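Local coordinates for protein beta-lactamase (Klebsiella pneumoniae, PDB 6KBY) that probably inactivates beta-lactam antibiotics by hydrolysing them, as a class C serine enzyme, and here holds AMP in its ligand pocket, at residues D178-E181 / K182-P186; E280-P283 / Y284-L288. All blocks are in the same frame, centred on the assembly; numbering follows the deposited sequence.

Contact 1 of 2, residues D178-E181 / K182-P186; sequences DAIE and KTLLP
Ile-180 meets both leucines of the following turn, offering each a different branch. Its CG2 rests 3.6 Å from CD1 of Leu-185, the two side chains crossing at a slant, while its CD1 lies 3.8 Å from CD2 of Leu-184, which runs alongside it in the same direction. The first torsion of Ile-180 (chi1 -65°) sets this division: CG2 stands opposite the backbone N and reaches Leu-185, leaving the CG1 branch to carry CD1 to Leu-184. Behind these methyls the backbone widens. The N-H of Lys-182 still bonds four residues back, 2.8 Å to Asp-178 O. Leu-184 N instead reaches five back, to Ala-179 O at 2.8 Å. Leu-185 N does the same, 2.9 Å from Ile-180 O. Thr-183 N falls at the change of pitch and is shared weakly between Asp-178 O and Ala-179 O. A water supplements this step, 2.7 Å from Thr-183 OG1 and weakly bonded to Asp-178 O. Pro-186 has no N-H to continue the series; its CG instead sits 3.2 Å from Glu-181 O, and the helix kinks here. On the outer surface Asp-178 and Lys-182 point the same way without pairing, OD1 and NZ being 6.2 Å apart. Farther out, the carboxylate of Glu-181 is fixed through OE2, which accepts from the backbone N-H groups of Leu-195 and Lys-196. Ala-179, Leu-184 and Leu-185 pack on Leu-80, Thr-79 and Phe-76 of helix 72-86. The two consecutive bonds to the fifth residue back make a pi-type widening near the C-terminal end of helix 176-187, followed at once by a proline kink, in a surface helix of the helical region of the class C beta-lactamase fold.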
# COMPACT_ATOMS: atom_id res chain seq x y z
N ASP A 178 10.14 13.38 7.29
CA ASP A 178 11.41 13.62 6.62
C ASP A 178 11.93 12.36 5.96
O ASP A 178 12.46 12.41 4.84
CB ASP A 178 12.45 14.14 7.62
CG ASP A 178 12.34 15.63 7.87
OD1 ASP A 178 11.51 16.30 7.22
OD2 ASP A 178 13.09 16.13 8.74
N ALA A 179 11.82 11.21 6.64
CA ALA A 179 12.29 9.97 6.05
C ALA A 179 11.61 9.70 4.71
O ALA A 179 12.27 9.29 3.74
CB ALA A 179 12.04 8.81 7.01
N ILE A 180 10.31 9.93 4.64
CA ILE A 180 9.56 9.63 3.42
C ILE A 180 9.78 10.70 2.36
O ILE A 180 10.09 10.39 1.21
CB ILE A 180 8.06 9.46 3.76
CG1 ILE A 180 7.84 8.23 4.65
CG2 ILE A 180 7.23 9.39 2.50
CD1 ILE A 180 8.34 6.92 4.05
N GLU A 181 9.61 11.98 2.72
CA GLU A 181 9.65 13.03 1.70
C GLU A 181 11.06 13.49 1.35
O GLU A 181 11.25 14.03 0.25
CB GLU A 181 8.80 14.23 2.13
CG GLU A 181 7.31 13.93 2.16
CD GLU A 181 6.46 15.18 2.24
OE1 GLU A 181 7.02 16.27 2.54
OE2 GLU A 181 5.24 15.11 1.98
N LYS A 182 12.03 13.31 2.24
CA LYS A 182 13.40 13.73 1.95
C LYS A 182 14.32 12.59 1.55
O LYS A 182 15.28 12.82 0.81
CB LYS A 182 14.01 14.47 3.15
CG LYS A 182 13.29 15.74 3.53
CD LYS A 182 13.53 16.84 2.52
CE LYS A 182 12.79 18.09 2.93
NZ LYS A 182 13.09 19.24 2.03
N THR A 183 14.05 11.36 2.01
CA THR A 183 14.89 10.22 1.66
C THR A 183 14.21 9.24 0.72
O THR A 183 14.69 9.03 -0.40
CB THR A 183 15.42 9.50 2.92
OG1 THR A 183 16.29 10.39 3.63
CG2 THR A 183 16.21 8.25 2.53
N LEU A 184 13.09 8.63 1.12
CA LEU A 184 12.58 7.47 0.40
C LEU A 184 12.00 7.85 -0.96
O LEU A 184 12.43 7.33 -1.99
CB LEU A 184 11.55 6.72 1.25
CG LEU A 184 11.00 5.48 0.53
CD1 LEU A 184 12.09 4.47 0.25
CD2 LEU A 184 9.86 4.84 1.31
N LEU A 185 11.00 8.73 -0.98
CA LEU A 185 10.40 9.09 -2.26
C LEU A 185 11.41 9.71 -3.22
O LEU A 185 11.39 9.34 -4.40
CB LEU A 185 9.15 9.96 -2.05
CG LEU A 185 8.02 9.31 -1.24
CD1 LEU A 185 6.94 10.32 -0.92
CD2 LEU A 185 7.44 8.11 -1.98
N PRO A 186 12.29 10.63 -2.80
CA PRO A 186 13.30 11.12 -3.75
C PRO A 186 14.20 10.03 -4.31
O PRO A 186 14.47 10.03 -5.51
CB PRO A 186 14.07 12.16 -2.92
CG PRO A 186 13.07 12.65 -1.93
CD PRO A 186 12.28 11.43 -1.56
O HOH W 1 15.19 11.88 5.54

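Contact 2 of 2, residues E280-P283 / Y284-L288; sequences EQLP and YPVSL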
# COMPACT_ATOMS: atom_id res chain seq x y z
N GLU A 280 1.16 -8.15 0.55
CA GLU A 280 0.50 -9.43 0.67
C GLU A 280 0.62 -10.14 -0.66
O GLU A 280 0.56 -9.50 -1.72
CB GLU A 280 -0.97 -9.23 1.02
CG GLU A 280 -1.17 -8.43 2.30
CD GLU A 280 -2.56 -7.83 2.44
OE1 GLU A 280 -3.44 -8.14 1.61
OE2 GLU A 280 -2.76 -7.03 3.38
N GLN A 281 0.79 -11.46 -0.65
CA GLN A 281 0.97 -12.17 -1.91
C GLN A 281 0.27 -13.51 -1.89
O GLN A 281 -0.06 -14.06 -0.83
CB GLN A 281 2.45 -12.35 -2.26
CG GLN A 281 3.15 -13.37 -1.39
CD GLN A 281 4.65 -13.40 -1.62
OE1 GLN A 281 5.28 -12.36 -1.85
NE2 GLN A 281 5.24 -14.59 -1.54
N LEU A 282 0.05 -14.03 -3.09
CA LEU A 282 -0.49 -15.36 -3.30
C LEU A 282 0.30 -16.03 -4.41
O LEU A 282 0.81 -15.34 -5.30
CB LEU A 282 -1.96 -15.30 -3.73
CG LEU A 282 -2.95 -14.77 -2.69
CD1 LEU A 282 -3.05 -13.25 -2.76
CD2 LEU A 282 -4.32 -15.40 -2.91
N PRO A 283 0.42 -17.35 -4.39
CA PRO A 283 1.10 -18.04 -5.50
C PRO A 283 0.44 -17.75 -6.84
O PRO A 283 -0.78 -17.62 -6.94
CB PRO A 283 0.98 -19.52 -5.12
CG PRO A 283 0.89 -19.52 -3.63
CD PRO A 283 0.12 -18.27 -3.27
N TYR A 284 1.27 -17.65 -7.88
CA TYR A 284 0.81 -17.37 -9.24
C TYR A 284 1.13 -18.59 -10.10
O TYR A 284 2.20 -19.17 -9.95
CB TYR A 284 1.55 -16.14 -9.76
CG TYR A 284 1.28 -15.86 -11.22
CD1 TYR A 284 2.05 -16.46 -12.21
CD2 TYR A 284 0.27 -15.00 -11.60
CE1 TYR A 284 1.81 -16.22 -13.54
CE2 TYR A 284 0.02 -14.75 -12.94
CZ TYR A 284 0.80 -15.37 -13.90
OH TYR A 284 0.57 -15.14 -15.23
N PRO A 285 0.24 -18.99 -11.02
CA PRO A 285 -1.06 -18.40 -11.34
C PRO A 285 -2.03 -18.47 -10.17
O PRO A 285 -2.04 -19.43 -9.41
CB PRO A 285 -1.58 -19.27 -12.50
CG PRO A 285 -0.83 -20.55 -12.37
CD PRO A 285 0.53 -20.16 -11.88
N VAL A 286 -2.82 -17.43 -9.98
CA VAL A 286 -3.72 -17.34 -8.84
C VAL A 286 -5.15 -17.39 -9.35
O VAL A 286 -5.44 -16.88 -10.44
CB VAL A 286 -3.45 -16.10 -7.98
CG1 VAL A 286 -3.59 -14.84 -8.81
CG2 VAL A 286 -4.36 -16.06 -6.74
N SER A 287 -6.03 -18.04 -8.60
CA SER A 287 -7.43 -18.06 -8.99
C SER A 287 -8.11 -16.81 -8.46
O SER A 287 -7.76 -16.29 -7.40
CB SER A 287 -8.14 -19.29 -8.43
OG SER A 287 -8.49 -19.12 -7.06
N LEU A 288 -9.07 -16.32 -9.23
CA LEU A 288 -9.86 -15.19 -8.74
C LEU A 288 -10.53 -15.47 -7.40
O LEU A 288 -10.47 -14.60 -6.52
CB LEU A 288 -10.85 -14.73 -9.82
CG LEU A 288 -11.68 -13.50 -9.45
CD1 LEU A 288 -10.80 -12.32 -9.07
CD2 LEU A 288 -12.60 -13.12 -10.61
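Leu-282 and Val-286 come together across a type VIb turn, in which the chain turns away from strand 280-283 of the antiparallel sheet at the cis peptide bond between Tyr-284 and Pro-285. The bend brings the CA atoms of Pro-283 and Val-286 to 5.9 Å with no hydrogen bond closing it, as this turn type allows. The inner side is the packed one. CG2 of Val-286 lies 3.9 Å from CD2 of Leu-282 and equally near its CB, the two side chains meeting at a slant. Val-286 takes a first torsion (chi1 58°) that wedges CG1 between its backbone N and carbonyl carbon; CG2, opposite the N, is the methyl turned to Leu-282. Val-286 also touches Trp-318 of strand 317-325, whose backbone bonds to that of Leu-282, so the valine sits where strands 280-283 and 317-325 pair. The outer side is looser. Pro-283 and Pro-285 are exposed, and the phenol of Tyr-284 leads away from the strand (chi1 173°), leaving CB as the part of its side chain that borders Pro-283. The Tyr-284 backbone nevertheless still bonds to Asn-316, two residues past the Leu-282 to Trp-318 pairing. Past the turn, Ser-287 is the N-cap of helix 288-294, its OG accepting from Asn-290 N. Inside the bend, the carbonyl O atoms of Pro-283 and Pro-285, both acceptors, stand 3.3 Å apart, and the CB of Val-286 presses to 3.2 Å from Pro-283 O.

In the fold
Contacts 1 and 2 belong to one chain but lie on opposite sides of its centre, about 31 Å apart between centres and about 16 Å between nearest atoms, without touching. Contact 1 is helical; contact 2 ends a strand of the sheet. Neither belongs to the AMP pocket, yet each adjoins an element that contributes to it. Helix 72-86, next to contact 1, starts just after Ser-71, the residue covalently bound to AMP, and carries Lys-74 of the pocket. Strand 280-283 pairs with strand 317-325, whose far end supplies Gly-323, Ser-324 and Thr-325. The pocket thus draws on both the helical and the sheet parts of the fold.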